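Local coordinates for protein fanconi-associated nuclease 1 homolog (Pseudomonas aeruginosa, PDB 5Y7Q) that belongs to the FAN1 family of nucleases, a multidomain, largely helical protein that carries a VRR-NUC nuclease domain and is modelled here with bound nucleic acid, at residues A[370-382]-A[563-577]. Numbering follows the deposited sequence.
Sequences PEIDRLDLCLAFP and REREMPVAVCYVRWH
R374 lies across Y573, and the path of its side chain explains how an exposed arginine can cover a tyrosine on a neighbouring parallel strand. R374 CB already touches the ring rim, 4.0 Å from Y573 CE2. With chi1 at 72°, CG is tucked between the two backbone arms, N and C, and the bend at chi3 then swings the end of the chain over the ring. NE passes above the CD2–CE2 side, and R374 CZ comes 3.4 Å from Y573 CD2, with NH1 over Y573 CG and NH2 over Y573 CE2. The two planes are only 1° apart, a flat cation-pi stack in which a planar cation suits an electron-rich ring. D376, two residues on and therefore on the same face, grips the guanidinium side-on: R374 NE reaches D376 OD2 and R374 NH1 reaches D376 OD1, both 3.2 Å, a salt bridge that fixes its rotation. I372 CD1 packs at the ring's edge, 3.3 Å from Y573 OH.

Beneath these side chains, main-chain bonds run from V571 N to D373 O through H577 N to L379 O, the regular ladder of parallel strands. On the other face, slim C572 admits L377, whose CD1 lies 3.6 Å from C572 SG, while branched V574 meets L377 and L379. Beyond the strand, F381 turns its edge to the face of W576, the planes at 82°; the broad indole also takes P382 CD on that face and V574 CG1 on the opposite one.

Strand 374-380 is an outermost strand of the five-stranded mixed sheet, joined to 569-577, which pairs in turn with 538-545. Helix 388-396 packs under L377, L379, V574 and W576, whereas V571, on the face of R374 and Y573, meets L559 of helix 553-564.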
ATOM      1  N   PRO A 370      18.182 -28.904  -0.159  1.00151.38           N
ATOM      2  CA  PRO A 370      17.429 -30.142   0.087  1.00153.73           C
ATOM      3  C   PRO A 370      16.779 -30.686  -1.175  1.00147.23           C
ATOM      4  O   PRO A 370      15.594 -31.032  -1.162  1.00147.34           O
ATOM      5  CB  PRO A 370      16.377 -29.716   1.122  1.00157.97           C
ATOM      6  CG  PRO A 370      16.155 -28.259   0.848  1.00154.91           C
ATOM      7  CD  PRO A 370      17.505 -27.722   0.413  1.00151.98           C
ATOM      8  N   GLU A 371      17.563 -30.769  -2.256  1.00140.81           N
ATOM      9  CA  GLU A 371      17.201 -31.469  -3.483  1.00137.62           C
ATOM     10  C   GLU A 371      15.760 -31.192  -3.891  1.00130.38           C
ATOM     11  O   GLU A 371      14.879 -32.030  -3.666  1.00134.71           O
ATOM     12  CB  GLU A 371      17.463 -32.970  -3.323  1.00141.62           C
ATOM     13  CG  GLU A 371      18.854 -33.251  -2.755  1.00143.70           C
ATOM     14  CD  GLU A 371      19.357 -34.654  -3.041  1.00143.89           C
ATOM     15  OE1 GLU A 371      18.767 -35.342  -3.902  1.00142.03           O
ATOM     16  OE2 GLU A 371      20.353 -35.060  -2.403  1.00144.30           O
ATOM     17  N   ILE A 372      15.505 -29.992  -4.421  1.00116.43           N
ATOM     18  CA  ILE A 372      14.161 -29.633  -4.856  1.00111.23           C
ATOM     19  C   ILE A 372      13.615 -30.720  -5.762  1.00109.45           C
ATOM     20  O   ILE A 372      14.301 -31.211  -6.667  1.00115.45           O
ATOM     21  CB  ILE A 372      14.156 -28.270  -5.576  1.00113.16           C
ATOM     22  CG1 ILE A 372      15.207 -28.245  -6.697  1.00115.92           C
ATOM     23  CG2 ILE A 372      14.351 -27.123  -4.580  1.00113.35           C
ATOM     24  CD1 ILE A 372      15.570 -26.853  -7.192  1.00113.04           C
ATOM     25  N   ASP A 373      12.356 -31.075  -5.546  1.00 99.08           N
ATOM     26  CA  ASP A 373      11.767 -32.201  -6.253  1.00 87.50           C
ATOM     27  C   ASP A 373      11.216 -31.646  -7.556  1.00 79.98           C
ATOM     28  O   ASP A 373      10.150 -31.034  -7.587  1.00 88.76           O
ATOM     29  CB  ASP A 373      10.684 -32.832  -5.387  1.00 89.93           C
ATOM     30  CG  ASP A 373       9.721 -33.669  -6.180  1.00 96.26           C
ATOM     31  OD1 ASP A 373      10.174 -34.465  -7.034  1.00107.38           O
ATOM     32  OD2 ASP A 373       8.504 -33.527  -5.938  1.00 93.48           O
ATOM     33  N   ARG A 374      11.911 -31.909  -8.653  1.00 78.26           N
ATOM     34  CA  ARG A 374      11.714 -31.138  -9.863  1.00 75.75           C
ATOM     35  C   ARG A 374      11.163 -32.005 -10.972  1.00 77.51           C
ATOM     36  O   ARG A 374      11.363 -33.216 -11.006  1.00100.25           O
ATOM     37  CB  ARG A 374      13.001 -30.466 -10.332  1.00 83.09           C
ATOM     38  CG  ARG A 374      14.057 -31.365 -10.912  1.00 83.87           C
ATOM     39  CD  ARG A 374      15.287 -30.527 -11.254  1.00 89.46           C
ATOM     40  NE  ARG A 374      15.239 -29.918 -12.589  1.00100.11           N
ATOM     41  CZ  ARG A 374      15.763 -28.726 -12.894  1.00102.57           C
ATOM     42  NH1 ARG A 374      15.688 -28.256 -14.139  1.00 98.62           N
ATOM     43  NH2 ARG A 374      16.345 -27.989 -11.948  1.00 95.53           N
ATOM     44  N   LEU A 375      10.439 -31.356 -11.862  1.00 76.55           N
ATOM     45  CA  LEU A 375       9.739 -32.009 -12.949  1.00 79.76           C
ATOM     46  C   LEU A 375      10.007 -31.175 -14.188  1.00 89.12           C
ATOM     47  O   LEU A 375       9.584 -30.018 -14.261  1.00 82.74           O
ATOM     48  CB  LEU A 375       8.248 -32.104 -12.642  1.00 83.55           C
ATOM     49  CG  LEU A 375       7.303 -32.364 -13.811  1.00 91.69           C
ATOM     50  CD1 LEU A 375       7.285 -33.854 -14.272  1.00 86.66           C
ATOM     51  CD2 LEU A 375       5.914 -31.849 -13.442  1.00 87.89           C
ATOM     52  N   ASP A 376      10.708 -31.757 -15.158  1.00 97.87           N
ATOM     53  CA  ASP A 376      11.060 -31.049 -16.376  1.00 89.73           C
ATOM     54  C   ASP A 376       9.964 -31.246 -17.417  1.00 88.79           C
ATOM     55  O   ASP A 376       9.392 -32.334 -17.539  1.00 92.41           O
ATOM     56  CB  ASP A 376      12.420 -31.522 -16.894  1.00 95.58           C
ATOM     57  CG  ASP A 376      13.590 -31.023 -16.024  1.00104.98           C
ATOM     58  OD1 ASP A 376      14.245 -30.018 -16.394  1.00103.77           O
ATOM     59  OD2 ASP A 376      13.857 -31.629 -14.963  1.00106.84           O
ATOM     60  N   LEU A 377       9.637 -30.168 -18.122  1.00 83.11           N
ATOM     61  CA  LEU A 377       8.618 -30.173 -19.159  1.00 80.09           C
ATOM     62  C   LEU A 377       9.182 -29.507 -20.397  1.00 86.06           C
ATOM     63  O   LEU A 377       9.773 -28.429 -20.305  1.00 82.72           O
ATOM     64  CB  LEU A 377       7.361 -29.426 -18.731  1.00 86.10           C
ATOM     65  CG  LEU A 377       6.350 -30.075 -17.806  1.00 83.51           C
ATOM     66  CD1 LEU A 377       5.159 -29.142 -17.670  1.00 76.60           C
ATOM     67  CD2 LEU A 377       5.934 -31.390 -18.391  1.00 79.73           C
ATOM     68  N   CYS A 378       8.990 -30.141 -21.548  1.00 83.20           N
ATOM     69  CA  CYS A 378       9.365 -29.579 -22.835  1.00 85.84           C
ATOM     70  C   CYS A 378       8.061 -29.344 -23.593  1.00 89.89           C
ATOM     71  O   CYS A 378       7.409 -30.298 -24.030  1.00 93.06           O
ATOM     72  CB  CYS A 378      10.318 -30.525 -23.564  1.00 90.13           C
ATOM     73  SG  CYS A 378      10.808 -30.072 -25.228  1.00102.29           S
ATOM     74  N   LEU A 379       7.674 -28.076 -23.740  1.00 85.19           N
ATOM     75  CA  LEU A 379       6.356 -27.718 -24.243  1.00 85.10           C
ATOM     76  C   LEU A 379       6.452 -26.944 -25.546  1.00 91.14           C
ATOM     77  O   LEU A 379       7.442 -26.254 -25.815  1.00 95.81           O
ATOM     78  CB  LEU A 379       5.590 -26.863 -23.241  1.00 88.40           C
ATOM     79  CG  LEU A 379       5.115 -27.546 -21.977  1.00 85.32           C
ATOM     80  CD1 LEU A 379       4.440 -26.498 -21.131  1.00 78.39           C
ATOM     81  CD2 LEU A 379       4.167 -28.681 -22.334  1.00 81.03           C
ATOM     82  N   ALA A 380       5.375 -27.029 -26.327  1.00 86.41           N
ATOM     83  CA  ALA A 380       5.311 -26.320 -27.595  1.00 93.21           C
ATOM     84  C   ALA A 380       5.506 -24.827 -27.370  1.00102.78           C
ATOM     85  O   ALA A 380       5.199 -24.295 -26.303  1.00105.70           O
ATOM     86  CB  ALA A 380       3.969 -26.576 -28.281  1.00 90.46           C
ATOM     87  N   PHE A 381       6.062 -24.156 -28.369  1.00110.11           N
ATOM     88  CA  PHE A 381       6.146 -22.702 -28.315  1.00118.39           C
ATOM     89  C   PHE A 381       4.792 -22.107 -28.691  1.00122.17           C
ATOM     90  O   PHE A 381       4.284 -22.388 -29.788  1.00120.95           O
ATOM     91  CB  PHE A 381       7.236 -22.184 -29.237  1.00127.24           C
ATOM     92  CG  PHE A 381       7.672 -20.781 -28.918  1.00127.76           C
ATOM     93  CD1 PHE A 381       8.280 -20.494 -27.706  1.00122.19           C
ATOM     94  CD2 PHE A 381       7.472 -19.751 -29.823  1.00131.48           C
ATOM     95  CE1 PHE A 381       8.681 -19.212 -27.402  1.00120.52           C
ATOM     96  CE2 PHE A 381       7.871 -18.464 -29.525  1.00131.96           C
ATOM     97  CZ  PHE A 381       8.478 -18.197 -28.310  1.00126.44           C
ATOM     98  N   PRO A 382       4.179 -21.288 -27.822  1.00120.60           N
ATOM     99  CA  PRO A 382       2.748 -20.967 -27.999  1.00124.92           C
ATOM    100  C   PRO A 382       2.422 -20.188 -29.265  1.00137.20           C
ATOM    101  O   PRO A 382       1.543 -20.610 -30.032  1.00140.76           O
ATOM    102  CB  PRO A 382       2.419 -20.152 -26.736  1.00121.57           C
ATOM    103  CG  PRO A 382       3.639 -20.263 -25.833  1.00115.61           C
ATOM    104  CD  PRO A 382       4.791 -20.513 -26.731  1.00115.41           C
ATOM    105  N   ARG A 563       8.385 -29.324   2.339  1.00 99.59           N
ATOM    106  CA  ARG A 563       9.012 -30.636   2.291  1.00104.38           C
ATOM    107  C   ARG A 563       9.621 -31.040   3.624  1.00103.14           C
ATOM    108  O   ARG A 563      10.210 -32.116   3.704  1.00115.51           O
ATOM    109  CB  ARG A 563      10.061 -30.711   1.165  1.00112.81           C
ATOM    110  CG  ARG A 563      11.452 -30.127   1.454  1.00123.58           C
ATOM    111  CD  ARG A 563      12.377 -30.251   0.217  1.00133.50           C
ATOM    112  NE  ARG A 563      12.066 -29.294  -0.859  1.00138.26           N
ATOM    113  CZ  ARG A 563      11.331 -29.557  -1.948  1.00129.27           C
ATOM    114  NH1 ARG A 563      10.807 -30.765  -2.145  1.00129.61           N
ATOM    115  NH2 ARG A 563      11.123 -28.604  -2.853  1.00113.67           N
ATOM    116  N   GLU A 564       9.501 -30.221   4.671  1.00105.07           N
ATOM    117  CA  GLU A 564       9.739 -30.728   6.022  1.00108.97           C
ATOM    118  C   GLU A 564       8.487 -31.308   6.669  1.00101.03           C
ATOM    119  O   GLU A 564       8.589 -31.976   7.704  1.00 99.76           O
ATOM    120  CB  GLU A 564      10.307 -29.625   6.917  1.00114.61           C
ATOM    121  CG  GLU A 564      11.753 -29.267   6.611  1.00119.88           C
ATOM    122  CD  GLU A 564      12.173 -27.933   7.210  1.00125.48           C
ATOM    123  OE1 GLU A 564      11.287 -27.165   7.661  1.00120.00           O
ATOM    124  OE2 GLU A 564      13.393 -27.655   7.226  1.00129.95           O
ATOM    125  N   ARG A 565       7.316 -31.048   6.093  1.00 96.68           N
ATOM    126  CA  ARG A 565       6.053 -31.656   6.492  1.00 99.45           C
ATOM    127  C   ARG A 565       5.658 -32.839   5.623  1.00 96.48           C
ATOM    128  O   ARG A 565       4.557 -33.375   5.795  1.00 95.40           O
ATOM    129  CB  ARG A 565       4.923 -30.623   6.435  1.00 96.43           C
ATOM    130  CG  ARG A 565       4.615 -29.979   7.750  1.00 95.82           C
ATOM    131  CD  ARG A 565       5.415 -28.739   7.894  1.00 94.49           C
ATOM    132  NE  ARG A 565       4.978 -28.012   9.069  1.00 99.72           N
ATOM    133  CZ  ARG A 565       5.759 -27.724  10.095  1.00 97.55           C
ATOM    134  NH1 ARG A 565       7.031 -28.111  10.071  1.00107.41           N
ATOM    135  NH2 ARG A 565       5.268 -27.043  11.133  1.00 85.77           N
ATOM    136  N   GLU A 566       6.502 -33.233   4.675  1.00 98.46           N
ATOM    137  CA  GLU A 566       6.097 -34.147   3.608  1.00105.29           C
ATOM    138  C   GLU A 566       4.776 -33.665   3.002  1.00 97.74           C
ATOM    139  O   GLU A 566       3.782 -34.390   2.916  1.00 97.92           O
ATOM    140  CB  GLU A 566       6.015 -35.606   4.096  1.00112.90           C
ATOM    141  CG  GLU A 566       7.370 -36.249   4.510  1.00115.01           C
ATOM    142  CD  GLU A 566       7.663 -37.600   3.818  1.00123.45           C
ATOM    143  OE1 GLU A 566       6.851 -38.047   2.975  1.00123.85           O
ATOM    144  OE2 GLU A 566       8.718 -38.218   4.114  1.00127.33           O
ATOM    145  N   MET A 567       4.764 -32.413   2.640  1.00 89.87           N
ATOM    146  CA  MET A 567       3.710 -31.897   1.794  1.00 81.60           C
ATOM    147  C   MET A 567       4.081 -32.090   0.334  1.00 82.71           C
ATOM    148  O   MET A 567       5.261 -32.040  -0.034  1.00 85.06           O
ATOM    149  CB  MET A 567       3.474 -30.414   2.061  1.00 74.25           C
ATOM    150  CG  MET A 567       2.568 -30.155   3.239  1.00 81.14           C
ATOM    151  SD  MET A 567       2.967 -28.629   4.091  1.00 89.07           S
ATOM    152  CE  MET A 567       1.924 -28.794   5.541  1.00 93.74           C
ATOM    153  N   PRO A 568       3.089 -32.323  -0.473  1.00 79.62           N
ATOM    154  CA  PRO A 568       3.314 -32.517  -1.909  1.00 71.72           C
ATOM    155  C   PRO A 568       3.561 -31.226  -2.683  1.00 65.13           C
ATOM    156  O   PRO A 568       2.628 -30.637  -3.225  1.00 64.20           O
ATOM    157  CB  PRO A 568       2.019 -33.199  -2.356  1.00 73.69           C
ATOM    158  CG  PRO A 568       1.006 -32.676  -1.407  1.00 84.72           C
ATOM    159  CD  PRO A 568       1.705 -32.614  -0.085  1.00 84.34           C
ATOM    160  N   VAL A 569       4.803 -30.764  -2.730  1.00 73.27           N
ATOM    161  CA  VAL A 569       5.221 -29.686  -3.613  1.00 57.51           C
ATOM    162  C   VAL A 569       6.149 -30.234  -4.686  1.00 71.83           C
ATOM    163  O   VAL A 569       6.854 -31.232  -4.493  1.00 77.39           O
ATOM    164  CB  VAL A 569       5.944 -28.587  -2.829  1.00 73.82           C
ATOM    165  CG1 VAL A 569       4.981 -27.849  -1.937  1.00 67.51           C
ATOM    166  CG2 VAL A 569       7.075 -29.226  -2.016  1.00 80.19           C
ATOM    167  N   ALA A 570       6.158 -29.556  -5.825  1.00 72.59           N
ATOM    168  CA  ALA A 570       7.105 -29.849  -6.894  1.00 69.33           C
ATOM    169  C   ALA A 570       7.401 -28.555  -7.636  1.00 74.09           C
ATOM    170  O   ALA A 570       6.575 -27.635  -7.648  1.00 73.84           O
ATOM    171  CB  ALA A 570       6.558 -30.898  -7.864  1.00 59.78           C
ATOM    172  N   VAL A 571       8.587 -28.477  -8.241  1.00 77.46           N
ATOM    173  CA  VAL A 571       8.975 -27.330  -9.061  1.00 80.83           C
ATOM    174  C   VAL A 571       9.087 -27.802 -10.498  1.00 79.34           C
ATOM    175  O   VAL A 571       9.691 -28.845 -10.771  1.00 85.43           O
ATOM    176  CB  VAL A 571      10.291 -26.679  -8.590  1.00 76.50           C
ATOM    177  CG1 VAL A 571      10.662 -25.521  -9.502  1.00 69.13           C
ATOM    178  CG2 VAL A 571      10.135 -26.167  -7.186  1.00 69.16           C
ATOM    179  N   CYS A 572       8.509 -27.040 -11.411  1.00 74.95           N
ATOM    180  CA  CYS A 572       8.429 -27.426 -12.811  1.00 79.27           C
ATOM    181  C   CYS A 572       9.227 -26.455 -13.674  1.00 82.97           C
ATOM    182  O   CYS A 572       8.881 -25.274 -13.771  1.00 94.63           O
ATOM    183  CB  CYS A 572       6.973 -27.469 -13.244  1.00 76.87           C
ATOM    184  SG  CYS A 572       6.768 -27.453 -14.990  1.00 84.78           S
ATOM    185  N   TYR A 573      10.278 -26.955 -14.307  1.00 78.57           N
ATOM    186  CA  TYR A 573      11.138 -26.155 -15.167  1.00 83.32           C
ATOM    187  C   TYR A 573      10.795 -26.433 -16.630  1.00 87.24           C
ATOM    188  O   TYR A 573      10.831 -27.587 -17.070  1.00 91.29           O
ATOM    189  CB  TYR A 573      12.606 -26.474 -14.888  1.00 82.78           C
ATOM    190  CG  TYR A 573      13.088 -26.099 -13.497  1.00 87.05           C
ATOM    191  CD1 TYR A 573      13.729 -24.876 -13.268  1.00 95.69           C
ATOM    192  CD2 TYR A 573      12.925 -26.965 -12.417  1.00 82.88           C
ATOM    193  CE1 TYR A 573      14.193 -24.520 -12.005  1.00 92.70           C
ATOM    194  CE2 TYR A 573      13.389 -26.616 -11.143  1.00 87.51           C
ATOM    195  CZ  TYR A 573      14.016 -25.388 -10.947  1.00 91.08           C
ATOM    196  OH  TYR A 573      14.484 -25.021  -9.706  1.00 93.16           O
ATOM    197  N   VAL A 574      10.495 -25.379 -17.389  1.00 85.56           N
ATOM    198  CA  VAL A 574       9.983 -25.507 -18.751  1.00 85.65           C
ATOM    199  C   VAL A 574      11.018 -25.036 -19.775  1.00 90.37           C
ATOM    200  O   VAL A 574      11.660 -23.991 -19.598  1.00 99.35           O
ATOM    201  CB  VAL A 574       8.662 -24.724 -18.881  1.00 75.52           C
ATOM    202  CG1 VAL A 574       8.180 -24.656 -20.332  1.00 71.06           C
ATOM    203  CG2 VAL A 574       7.632 -25.372 -18.009  1.00 65.07           C
ATOM    204  N   ARG A 575      11.179 -25.821 -20.842  1.00 81.25           N
ATOM    205  CA  ARG A 575      11.864 -25.443 -22.073  1.00 87.05           C
ATOM    206  C   ARG A 575      10.853 -25.404 -23.214  1.00 91.16           C
ATOM    207  O   ARG A 575       9.811 -26.066 -23.168  1.00 90.71           O
ATOM    208  CB  ARG A 575      12.971 -26.432 -22.459  1.00 89.87           C
ATOM    209  CG  ARG A 575      14.111 -26.652 -21.486  1.00 99.63           C
ATOM    210  CD  ARG A 575      15.079 -27.753 -22.039  1.00109.58           C
ATOM    211  NE  ARG A 575      14.358 -28.860 -22.689  1.00111.11           N
ATOM    212  CZ  ARG A 575      14.923 -29.978 -23.150  1.00120.04           C
ATOM    213  NH1 ARG A 575      14.176 -30.909 -23.733  1.00120.08           N
ATOM    214  NH2 ARG A 575      16.231 -30.176 -23.030  1.00125.56           N
ATOM    215  N   TRP A 576      11.166 -24.638 -24.256  1.00 91.30           N
ATOM    216  CA  TRP A 576      10.289 -24.538 -25.413  1.00 94.08           C
ATOM    217  C   TRP A 576      10.846 -25.334 -26.591  1.00103.41           C
ATOM    218  O   TRP A 576      12.058 -25.367 -26.826  1.00109.90           O
ATOM    219  CB  TRP A 576      10.100 -23.088 -25.851  1.00 97.06           C
ATOM    220  CG  TRP A 576       9.573 -22.156 -24.822  1.00 96.17           C
ATOM    221  CD1 TRP A 576      10.208 -21.058 -24.317  1.00 97.29           C
ATOM    222  CD2 TRP A 576       8.284 -22.201 -24.193  1.00 90.27           C
ATOM    223  NE1 TRP A 576       9.400 -20.425 -23.409  1.00 90.94           N
ATOM    224  CE2 TRP A 576       8.214 -21.102 -23.315  1.00 84.44           C
ATOM    225  CE3 TRP A 576       7.187 -23.067 -24.285  1.00 91.68           C
ATOM    226  CZ2 TRP A 576       7.092 -20.844 -22.525  1.00 85.40           C
ATOM    227  CZ3 TRP A 576       6.071 -22.814 -23.506  1.00 85.71           C
ATOM    228  CH2 TRP A 576       6.031 -21.706 -22.636  1.00 87.89           C
ATOM    229  N   HIS A 577       9.946 -25.952 -27.350  1.00 99.64           N
ATOM    230  CA  HIS A 577      10.295 -26.705 -28.544  1.00106.91           C
ATOM    231  C   HIS A 577       9.883 -25.908 -29.777  1.00111.91           C
ATOM    232  O   HIS A 577       8.723 -25.491 -29.885  1.00112.29           O
ATOM    233  CB  HIS A 577       9.609 -28.077 -28.532  1.00109.25           C
ATOM    234  CG  HIS A 577       9.865 -28.897 -29.759  1.00121.06           C
ATOM    235  ND1 HIS A 577       9.299 -28.606 -30.983  1.00130.13           N
ATOM    236  CD2 HIS A 577      10.622 -30.004 -29.951  1.00126.90           C
ATOM    237  CE1 HIS A 577       9.701 -29.493 -31.878  1.00132.60           C
ATOM    238  NE2 HIS A 577      10.504 -30.354 -31.278  1.00131.23           N
TER